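Local coordinates for BH1408 protein (Bacillus halodurans, PDB 4E0A) that probably transfers an acetyl group from acetyl-CoA to an amine, as expected of a GNAT-family N-acetyltransferase, at residues D131-D134 with R135-A138; I105-L108 with I109-I113; Y11-V14 with A15-H18; L94-E98 with T99-G103. The protein carries 1 engineered substitution. All blocks are in the same frame, centred on the assembly; numbering follows the deposited sequence.

Interaction 1: residues D131-D134 with R135-A138; sequences DFND and RAKA
N133 caps helix 134-142 by reaching along the first turn to A136. With CG anti to the backbone N (chi1 -165°), the amide lies over that turn, and OD1 accepts the hydrogen bond from A136 N at 3.2 Å; the donor stands above the carbonyl plane, not on a lone pair. The other arm of the amide, ND2, packs 3.4 Å from A136 CB. Asparagine suits an N-cap because its short side chain can replace the carbonyl that the helix lacks. With an alanine here, A136 N is likely to lose its acceptor and the first turn to fray. The N133 carbonyl meanwhile takes K137 N at 3.1 Å.

K137 bends at chi3 (-77°), which brings NZ back to the loop before the helix. It donates to D131 O at 2.9 Å, in the carbonyl plane and on a lone pair, and forms a salt bridge with D131 OD1 at 3.4 Å. D134 OD1 lies farther from NZ, a long salt bridge of 4.0 Å. The strand followed by an asparagine-capped helix is consistent with motif B of the GNAT fold.

Interaction 2: residues I105-L108 with I109-I113; sequences IGRL and IFEAI. With ACY (acetic acid), chain D.
The first turns of helix 105-119, which follow the presumed pyrophosphate-binding loop of the GNAT fold, bring R107 and E111 together one turn apart. Their side chains pass at a slant: E111 OE2 touches the arginine chain, 3.6 Å from R107 CG, and stands toward the edge of the guanidinium, near its plane, while the carboxylate is turned 77° against that plane. The salt bridge from R107 NH1 to E111 OE2 is long, 4.0 Å, so much of the touch is made by the arginine's methylenes. E111 CG is anti to its carbonyl carbon (chi1 -77°), which swings the acid back toward the N terminus and also sets OE1 3.6 Å from L108 CD2. A glutamine in its place would probably remove the charge that this long bridge depends on and hold R107 less firmly.

The helix belongs to the beta-alpha-beta unit of strands 86-96 and 124-130. At its start G106 N donates to OXT of an acetic acid, probably a crystallisation additive, at 2.9 Å; a CB on G106 would collide with the CH3 of this molecule. G106 O accepts F110 N at 2.9 Å in the regular helical pattern. I105 and I109 offer branched apolar surface to strand 65-77, as suits the buried side. F110, with CG anti to its backbone N (chi1 -163°), packs on L143 and M145 and on L154 of the second subunit.

Interaction 3: residues Y11-V14 with A15-H18; sequences YEEV and ARLH
Y11 lays one face of its ring over A15, whose CB sits 4.0 Å from the ring centroid and 28° off the normal, a CH-pi contact one helical turn apart. Y11 CE1 and CZ both lie 3.6 Å from A15 CB. The ring gets there because CG is anti to the backbone N (chi1 166°), which sends it along the helix; a small alanine lets it lie flat, and the hydroxyl goes on to bond with L40 O. Beneath the ring the backbone is tight, with A15 N donating to Y11 O at 2.7 Å.

On another side of the helix E13 and R16 run side by side, pointing the same way. Their carboxylate and guanidinium are nearly coplanar, 24° apart, and E13 OE1 meets the guanidinium edge at R16 NH2, a salt bridge of 3.5 Å. E13 is shared, for its OE2 is bonded to I66 N, and R16 NH2 has a second acid in D97. L17 CD1 sits 3.5 Å above one face of the same guanidinium, toward its rim, and limits how the group can swing on that side.

Helix 11-28 is thus fastened on several fronts: E13 and L17 face strand 65-77, V14 packs against F45 of helix 42-50, H18 ND1 bonds to T39 OG1, and R16 reaches the loop after strand 86-96.

Interaction 4: residues L94-E98 with T99-G103; sequences LCVDE and TRRGG. With ACY (acetic acid), chain D; PO4 (phosphate ion), chain E.
Hydrogen bonds to backbone carbonyls and one carboxylate join V96 and D97 to the residues T99 to R101. V96 O is gripped by two N-H groups of one guanidinium, R101 NE at 3.1 Å and R101 NH2 at 3.2 Å; both bonds are weak and bent, as the two groups converge on a single oxygen. R100 N donates to D97 O at 2.8 Å from well above the carbonyl plane, closing a tight turn. D97 OD1 takes T99 N in a weak bond of 3.4 Å, but its firmer partner is Q20, and D97 OD2 pairs with R16.

Van der Waals contact holds R101 in place. Its chain is extended from CG to NE, with V96 CG1 3.8 Å from R101 CG, while E98 CA lies 3.7 Å above one guanidinium face, toward its rim. Arginine suits the place, being long enough to span the turn. R100 bends at chi2 and chi3 away from the turn to a salt bridge with D61.

Two bound molecules, both probably crystallisation additives, are met by backbone N-H groups. G102 N donates to acetic acid O at 2.8 Å, with G102 in a left-handed backbone conformation (phi 97°) that suits a residue without a side chain. L94 N reaches a phosphate oxygen only weakly.

R101 opening a glycine-rich run that includes G106 matches the GNAT Q/R-x-x-G-x-G/A pattern, so these N-H groups are consistent with a loop that in relatives holds the CoA pyrophosphate.

From the N terminus the contacts come in series, interaction 3, then 4, 2 and 1; each is local, and none nests in or crosses another. Interaction 3 lies on helix 11-28, and interaction 4 turns the chain out of strand 86-96. The two are tied by the salt bridge R16 NH2 to D97 OD2. Interaction 2 follows in helix 105-119, where G106 packs on V96 and I109 on L94; one acetic acid joins it to interaction 4. Interaction 1 begins helix 134-142, after strand 124-130. Its R135 comes close to R101 of interaction 4, and its side chain lies about 5 Å from the same acetic acid, so that interaction 4 touches all three others.

Interaction 1: residues D131-D134 with R135-A138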
loop_
_atom_site.group_PDB
_atom_site.type_symbol
_atom_site.label_atom_id
_atom_site.label_comp_id
_atom_site.label_asym_id
_atom_site.label_seq_id
_atom_site.Cartn_x
_atom_site.Cartn_y
_atom_site.Cartn_z
ATOM N N ASP A 131 -0.004 -10.578 3.105
ATOM C CA ASP A 131 -1.199 -11.387 3.365
ATOM C C ASP A 131 -0.883 -12.755 3.976
ATOM O O ASP A 131 -1.643 -13.262 4.796
ATOM C CB ASP A 131 -2.007 -11.541 2.059
ATOM C CG ASP A 131 -3.222 -12.454 2.202
ATOM O OD1 ASP A 131 -4.157 -12.101 2.949
ATOM O OD2 ASP A 131 -3.257 -13.522 1.538
ATOM N N PHE A 132 0.246 -13.347 3.594
ATOM C CA PHE A 132 0.607 -14.671 4.115
ATOM C C PHE A 132 0.982 -14.651 5.605
ATOM O O PHE A 132 1.021 -15.702 6.255
ATOM C CB PHE A 132 1.790 -15.243 3.332
ATOM C CG PHE A 132 3.118 -14.576 3.656
ATOM C CD1 PHE A 132 3.577 -13.510 2.904
ATOM C CD2 PHE A 132 3.892 -15.019 4.717
ATOM C CE1 PHE A 132 4.785 -12.907 3.199
ATOM C CE2 PHE A 132 5.095 -14.419 5.019
ATOM C CZ PHE A 132 5.545 -13.369 4.263
ATOM N N ASN A 133 1.286 -13.461 6.118
ATOM C CA ASN A 133 1.961 -13.308 7.408
ATOM C C ASN A 133 0.956 -13.334 8.562
ATOM O O ASN A 133 0.655 -12.302 9.176
ATOM C CB ASN A 133 2.779 -12.011 7.400
ATOM C CG ASN A 133 3.787 -11.928 8.526
ATOM O OD1 ASN A 133 3.784 -12.740 9.450
ATOM N ND2 ASN A 133 4.656 -10.916 8.460
ATOM N N ASP A 134 0.446 -14.526 8.853
ATOM C CA ASP A 134 -0.601 -14.688 9.853
ATOM C C ASP A 134 -0.103 -14.313 11.239
ATOM O O ASP A 134 -0.828 -13.709 12.028
ATOM C CB ASP A 134 -1.108 -16.126 9.861
ATOM C CG ASP A 134 -2.209 -16.361 8.842
ATOM O OD1 ASP A 134 -2.881 -15.387 8.451
ATOM O OD2 ASP A 134 -2.413 -17.522 8.444
ATOM N N ARG A 135 1.148 -14.654 11.527
ATOM C CA ARG A 135 1.708 -14.354 12.833
ATOM C C ARG A 135 1.709 -12.845 13.107
ATOM O O ARG A 135 1.277 -12.398 14.176
ATOM C CB ARG A 135 3.108 -14.964 12.977
ATOM C CG ARG A 135 3.684 -14.820 14.369
ATOM C CD ARG A 135 5.179 -15.091 14.377
ATOM N NE ARG A 135 5.888 -14.197 13.461
ATOM C CZ ARG A 135 6.175 -12.924 13.724
ATOM N NH1 ARG A 135 5.810 -12.383 14.883
ATOM N NH2 ARG A 135 6.822 -12.187 12.826
ATOM N N ALA A 136 2.130 -12.050 12.128
ATOM C CA ALA A 136 2.127 -10.601 12.309
ATOM C C ALA A 136 0.726 -9.996 12.345
ATOM O O ALA A 136 0.454 -9.071 13.117
ATOM C CB ALA A 136 2.982 -9.928 11.232
ATOM N N LYS A 137 -0.175 -10.495 11.506
ATOM C CA LYS A 137 -1.548 -10.001 11.535
ATOM C C LYS A 137 -2.209 -10.205 12.914
ATOM O O LYS A 137 -2.856 -9.296 13.445
ATOM C CB LYS A 137 -2.388 -10.629 10.417
ATOM C CG LYS A 137 -1.991 -10.130 9.019
ATOM C CD LYS A 137 -3.039 -10.462 7.954
ATOM C CE LYS A 137 -2.983 -11.915 7.525
ATOM N NZ LYS A 137 -3.885 -12.186 6.357
ATOM N N ALA A 138 -2.039 -11.388 13.490
ATOM C CA ALA A 138 -2.616 -11.681 14.805
ATOM C C ALA A 138 -2.027 -10.764 15.865
ATOM O O ALA A 138 -2.717 -10.343 16.777
ATOM C CB ALA A 138 -2.387 -13.129 15.177
#

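Interaction 2: residues I105-L108 with I109-I113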
loop_
_atom_site.group_PDB
_atom_site.type_symbol
_atom_site.label_atom_id
_atom_site.label_comp_id
_atom_site.label_asym_id
_atom_site.label_seq_id
_atom_site.Cartn_x
_atom_site.Cartn_y
_atom_site.Cartn_z
ATOM N N ILE A 105 7.745 -8.965 24.435
ATOM C CA ILE A 105 8.724 -8.032 23.868
ATOM C C ILE A 105 8.172 -7.160 22.724
ATOM O O ILE A 105 8.371 -5.947 22.720
ATOM C CB ILE A 105 10.032 -8.760 23.464
ATOM C CG1 ILE A 105 10.736 -9.276 24.727
ATOM C CG2 ILE A 105 10.966 -7.826 22.709
ATOM C CD1 ILE A 105 11.901 -10.188 24.439
ATOM N N GLY A 106 7.467 -7.762 21.771
ATOM C CA GLY A 106 6.870 -6.989 20.693
ATOM C C GLY A 106 5.908 -5.920 21.197
ATOM O O GLY A 106 5.933 -4.758 20.754
ATOM N N ARG A 107 5.054 -6.310 22.131
ATOM C CA ARG A 107 4.122 -5.371 22.753
ATOM C C ARG A 107 4.847 -4.196 23.401
ATOM O O ARG A 107 4.423 -3.059 23.271
ATOM C CB ARG A 107 3.249 -6.080 23.792
ATOM C CG ARG A 107 2.246 -5.166 24.461
ATOM C CD ARG A 107 1.312 -5.932 25.389
ATOM N NE ARG A 107 0.134 -6.452 24.692
ATOM C CZ ARG A 107 -1.042 -5.827 24.640
ATOM N NH1 ARG A 107 -1.201 -4.654 25.236
ATOM N NH2 ARG A 107 -2.062 -6.376 23.991
ATOM N N LEU A 108 5.947 -4.464 24.097
ATOM C CA LEU A 108 6.689 -3.382 24.725
ATOM C C LEU A 108 7.229 -2.403 23.674
ATOM O O LEU A 108 7.166 -1.183 23.859
ATOM C CB LEU A 108 7.828 -3.928 25.588
ATOM C CG LEU A 108 7.423 -4.554 26.927
ATOM C CD1 LEU A 108 8.615 -5.201 27.588
ATOM C CD2 LEU A 108 6.825 -3.508 27.851
ATOM N N ILE A 109 7.766 -2.929 22.582
ATOM C CA ILE A 109 8.257 -2.062 21.494
ATOM C C ILE A 109 7.115 -1.236 20.901
ATOM O O ILE A 109 7.245 -0.026 20.687
ATOM C CB ILE A 109 8.935 -2.859 20.375
ATOM C CG1 ILE A 109 10.293 -3.394 20.851
ATOM C CG2 ILE A 109 9.124 -1.980 19.121
ATOM C CD1 ILE A 109 11.318 -2.318 20.971
ATOM N N PHE A 110 5.984 -1.888 20.659
ATOM C CA PHE A 110 4.824 -1.197 20.092
ATOM C C PHE A 110 4.305 -0.092 21.013
ATOM O O PHE A 110 3.924 0.978 20.557
ATOM C CB PHE A 110 3.694 -2.184 19.799
ATOM C CG PHE A 110 2.643 -1.640 18.867
ATOM C CD1 PHE A 110 2.857 -1.631 17.486
ATOM C CD2 PHE A 110 1.446 -1.145 19.362
ATOM C CE1 PHE A 110 1.897 -1.146 16.609
ATOM C CE2 PHE A 110 0.472 -0.655 18.495
ATOM C CZ PHE A 110 0.689 -0.657 17.113
ATOM N N GLU A 111 4.281 -0.357 22.313
ATOM C CA GLU A 111 3.910 0.669 23.275
ATOM C C GLU A 111 4.824 1.892 23.186
ATOM O O GLU A 111 4.355 3.026 23.271
ATOM C CB GLU A 111 3.874 0.086 24.688
ATOM C CG GLU A 111 2.614 -0.726 24.919
ATOM C CD GLU A 111 2.717 -1.670 26.092
ATOM O OE1 GLU A 111 3.838 -1.862 26.609
ATOM O OE2 GLU A 111 1.673 -2.227 26.489
ATOM N N ALA A 112 6.119 1.656 22.995
ATOM C CA ALA A 112 7.068 2.747 22.804
ATOM C C ALA A 112 6.713 3.558 21.556
ATOM O O ALA A 112 6.801 4.786 21.550
ATOM C CB ALA A 112 8.484 2.196 22.687
ATOM N N ILE A 113 6.297 2.868 20.503
ATOM C CA ILE A 113 5.928 3.547 19.261
ATOM C C ILE A 113 4.678 4.405 19.466
ATOM O O ILE A 113 4.620 5.534 18.989
ATOM C CB ILE A 113 5.765 2.555 18.101
ATOM C CG1 ILE A 113 7.106 1.842 17.840
ATOM C CG2 ILE A 113 5.290 3.251 16.829
ATOM C CD1 ILE A 113 7.022 0.732 16.831
HETATM C C ACY D . 6.466 -11.332 20.583
HETATM O O ACY D . 6.106 -12.477 20.955
HETATM O OXT ACY D . 7.194 -10.577 21.267
HETATM C CH3 ACY D . 6.003 -10.832 19.244
#

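Interaction 3: residues Y11-V14 with A15-H18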
loop_
_atom_site.group_PDB
_atom_site.type_symbol
_atom_site.label_atom_id
_atom_site.label_comp_id
_atom_site.label_asym_id
_atom_site.label_seq_id
_atom_site.Cartn_x
_atom_site.Cartn_y
_atom_site.Cartn_z
ATOM N N TYR A 11 24.189 -2.325 14.444
ATOM C CA TYR A 11 23.894 -2.793 13.090
ATOM C C TYR A 11 23.877 -4.319 12.931
ATOM O O TYR A 11 22.908 -4.883 12.418
ATOM C CB TYR A 11 24.829 -2.165 12.037
ATOM C CG TYR A 11 24.725 -2.927 10.732
ATOM C CD1 TYR A 11 23.584 -2.823 9.945
ATOM C CD2 TYR A 11 25.729 -3.805 10.325
ATOM C CE1 TYR A 11 23.451 -3.552 8.768
ATOM C CE2 TYR A 11 25.602 -4.542 9.150
ATOM C CZ TYR A 11 24.466 -4.408 8.378
ATOM O OH TYR A 11 24.320 -5.131 7.220
ATOM N N GLU A 12 24.948 -4.982 13.351
ATOM C CA GLU A 12 25.088 -6.408 13.084
ATOM C C GLU A 12 23.938 -7.221 13.666
ATOM O O GLU A 12 23.365 -8.076 12.992
ATOM C CB GLU A 12 26.452 -6.945 13.569
ATOM C CG GLU A 12 27.533 -6.777 12.510
ATOM C CD GLU A 12 28.926 -7.172 12.974
ATOM O OE1 GLU A 12 29.061 -7.803 14.042
ATOM O OE2 GLU A 12 29.894 -6.836 12.253
ATOM N N GLU A 13 23.591 -6.931 14.911
ATOM C CA GLU A 13 22.465 -7.588 15.551
ATOM C C GLU A 13 21.136 -7.240 14.909
ATOM O O GLU A 13 20.297 -8.113 14.699
ATOM C CB GLU A 13 22.406 -7.204 17.013
ATOM C CG GLU A 13 23.486 -7.832 17.802
ATOM C CD GLU A 13 22.927 -8.470 19.017
ATOM O OE1 GLU A 13 22.244 -9.510 18.880
ATOM O OE2 GLU A 13 23.145 -7.902 20.096
ATOM N N VAL A 14 20.923 -5.958 14.634
ATOM C CA VAL A 14 19.688 -5.559 13.975
ATOM C C VAL A 14 19.575 -6.208 12.591
ATOM O O VAL A 14 18.499 -6.670 12.207
ATOM C CB VAL A 14 19.574 -4.036 13.890
ATOM C CG1 VAL A 14 18.391 -3.621 12.970
ATOM C CG2 VAL A 14 19.427 -3.458 15.302
ATOM N N ALA A 15 20.690 -6.274 11.859
ATOM C CA ALA A 15 20.695 -6.911 10.542
ATOM C C ALA A 15 20.299 -8.390 10.602
ATOM O O ALA A 15 19.544 -8.884 9.753
ATOM C CB ALA A 15 22.058 -6.725 9.844
ATOM N N ARG A 16 20.808 -9.087 11.607
ATOM C CA ARG A 16 20.521 -10.506 11.783
ATOM C C ARG A 16 19.024 -10.731 11.974
ATOM O O ARG A 16 18.423 -11.627 11.362
ATOM C CB ARG A 16 21.303 -11.053 12.984
ATOM C CG ARG A 16 21.018 -12.521 13.296
ATOM C CD ARG A 16 21.830 -13.013 14.483
ATOM N NE ARG A 16 21.460 -12.365 15.742
ATOM C CZ ARG A 16 20.491 -12.797 16.546
ATOM N NH1 ARG A 16 19.793 -13.877 16.216
ATOM N NH2 ARG A 16 20.225 -12.157 17.679
ATOM N N LEU A 17 18.417 -9.903 12.815
ATOM C CA LEU A 17 16.969 -9.953 13.010
ATOM C C LEU A 17 16.211 -9.632 11.728
ATOM O O LEU A 17 15.225 -10.292 11.414
ATOM C CB LEU A 17 16.541 -8.980 14.114
ATOM C CG LEU A 17 16.535 -9.497 15.555
ATOM C CD1 LEU A 17 17.705 -10.403 15.886
ATOM C CD2 LEU A 17 16.508 -8.297 16.497
ATOM N N HIS A 18 16.664 -8.624 10.990
ATOM C CA HIS A 18 15.990 -8.267 9.748
ATOM C C HIS A 18 16.005 -9.446 8.777
ATOM O O HIS A 18 15.022 -9.710 8.076
ATOM C CB HIS A 18 16.624 -7.040 9.098
ATOM C CG HIS A 18 15.918 -6.597 7.851
ATOM N ND1 HIS A 18 16.271 -7.048 6.596
ATOM C CD2 HIS A 18 14.876 -5.752 7.665
ATOM C CE1 HIS A 18 15.482 -6.495 5.691
ATOM N NE2 HIS A 18 14.626 -5.707 6.313
#

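Interaction 4: residues L94-E98 with T99-G103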
loop_
_atom_site.group_PDB
_atom_site.type_symbol
_atom_site.label_atom_id
_atom_site.label_comp_id
_atom_site.label_asym_id
_atom_site.label_seq_id
_atom_site.Cartn_x
_atom_site.Cartn_y
_atom_site.Cartn_z
ATOM N N LEU A 94 9.502 -4.011 12.175
ATOM C CA LEU A 94 9.392 -4.381 13.586
ATOM C C LEU A 94 9.629 -5.875 13.706
ATOM O O LEU A 94 8.745 -6.689 13.389
ATOM C CB LEU A 94 8.033 -3.973 14.181
ATOM C CG LEU A 94 7.865 -3.991 15.711
ATOM C CD1 LEU A 94 6.681 -3.146 16.144
ATOM C CD2 LEU A 94 7.721 -5.420 16.280
ATOM N N CYS A 95 10.819 -6.235 14.186
ATOM C CA CYS A 95 11.228 -7.630 14.249
ATOM C C CYS A 95 11.538 -8.049 15.678
ATOM O O CYS A 95 12.243 -7.346 16.396
ATOM C CB CYS A 95 12.472 -7.862 13.387
ATOM S SG CYS A 95 12.375 -7.229 11.692
ATOM N N VAL A 96 11.007 -9.197 16.081
ATOM C CA VAL A 96 11.380 -9.817 17.342
ATOM C C VAL A 96 12.111 -11.103 16.976
ATOM O O VAL A 96 11.644 -11.861 16.130
ATOM C CB VAL A 96 10.148 -10.136 18.214
ATOM C CG1 VAL A 96 10.552 -10.868 19.483
ATOM C CG2 VAL A 96 9.370 -8.853 18.553
ATOM N N ASP A 97 13.277 -11.309 17.585
ATOM C CA ASP A 97 14.108 -12.488 17.354
ATOM C C ASP A 97 13.263 -13.741 17.537
ATOM O O ASP A 97 12.619 -13.905 18.584
ATOM C CB ASP A 97 15.260 -12.473 18.376
ATOM C CG ASP A 97 16.320 -13.549 18.116
ATOM O OD1 ASP A 97 16.061 -14.528 17.390
ATOM O OD2 ASP A 97 17.432 -13.418 18.676
ATOM N N GLU A 98 13.266 -14.613 16.522
ATOM C CA GLU A 98 12.465 -15.855 16.519
ATOM C C GLU A 98 12.467 -16.609 17.855
ATOM O O GLU A 98 11.442 -17.120 18.289
ATOM C CB GLU A 98 12.958 -16.816 15.434
ATOM C CG GLU A 98 12.688 -16.383 14.019
ATOM C CD GLU A 98 13.538 -17.151 13.009
ATOM O OE1 GLU A 98 13.184 -17.159 11.811
ATOM O OE2 GLU A 98 14.565 -17.744 13.415
ATOM N N THR A 99 13.625 -16.668 18.503
ATOM C CA THR A 99 13.784 -17.457 19.723
ATOM C C THR A 99 13.356 -16.723 20.995
ATOM O O THR A 99 13.314 -17.316 22.077
ATOM C CB THR A 99 15.244 -17.912 19.899
ATOM O OG1 THR A 99 16.066 -16.778 20.212
ATOM C CG2 THR A 99 15.747 -18.571 18.618
ATOM N N ARG A 100 13.041 -15.437 20.870
ATOM C CA ARG A 100 12.688 -14.635 22.038
ATOM C C ARG A 100 11.194 -14.334 22.081
ATOM O O ARG A 100 10.720 -13.615 22.960
ATOM C CB ARG A 100 13.484 -13.331 22.062
ATOM C CG ARG A 100 15.000 -13.514 22.091
ATOM C CD ARG A 100 15.439 -14.371 23.272
ATOM N NE ARG A 100 14.789 -13.960 24.512
ATOM C CZ ARG A 100 15.139 -12.893 25.223
ATOM N NH1 ARG A 100 16.137 -12.117 24.818
ATOM N NH2 ARG A 100 14.487 -12.597 26.338
ATOM N N ARG A 101 10.452 -14.891 21.132
ATOM C CA ARG A 101 9.019 -14.631 21.050
ATOM C C ARG A 101 8.202 -15.284 22.173
ATOM O O ARG A 101 8.619 -16.294 22.761
ATOM C CB ARG A 101 8.486 -15.043 19.680
ATOM C CG ARG A 101 9.018 -14.165 18.557
ATOM C CD ARG A 101 8.741 -14.743 17.184
ATOM N NE ARG A 101 9.291 -13.883 16.141
ATOM C CZ ARG A 101 9.354 -14.207 14.855
ATOM N NH1 ARG A 101 8.905 -15.384 14.443
ATOM N NH2 ARG A 101 9.874 -13.357 13.980
ATOM N N GLY A 102 7.054 -14.672 22.474
ATOM C CA GLY A 102 6.088 -15.212 23.417
ATOM C C GLY A 102 6.202 -14.642 24.820
ATOM O O GLY A 102 5.614 -15.180 25.759
ATOM N N GLY A 103 6.944 -13.546 24.960
ATOM C CA GLY A 103 7.223 -12.980 26.266
ATOM C C GLY A 103 6.912 -11.503 26.424
ATOM O O GLY A 103 7.380 -10.875 27.376
HETATM C C ACY D . 6.466 -11.332 20.583
HETATM O O ACY D . 6.106 -12.477 20.955
HETATM O OXT ACY D . 7.194 -10.577 21.267
HETATM C CH3 ACY D . 6.003 -10.832 19.244
HETATM P P PO4 E . 6.169 -4.076 9.553
HETATM O O1 PO4 E . 7.649 -4.369 9.504
HETATM O O2 PO4 E . 5.395 -5.317 9.940
HETATM O O3 PO4 E . 5.908 -2.997 10.570
HETATM O O4 PO4 E . 5.724 -3.588 8.196
#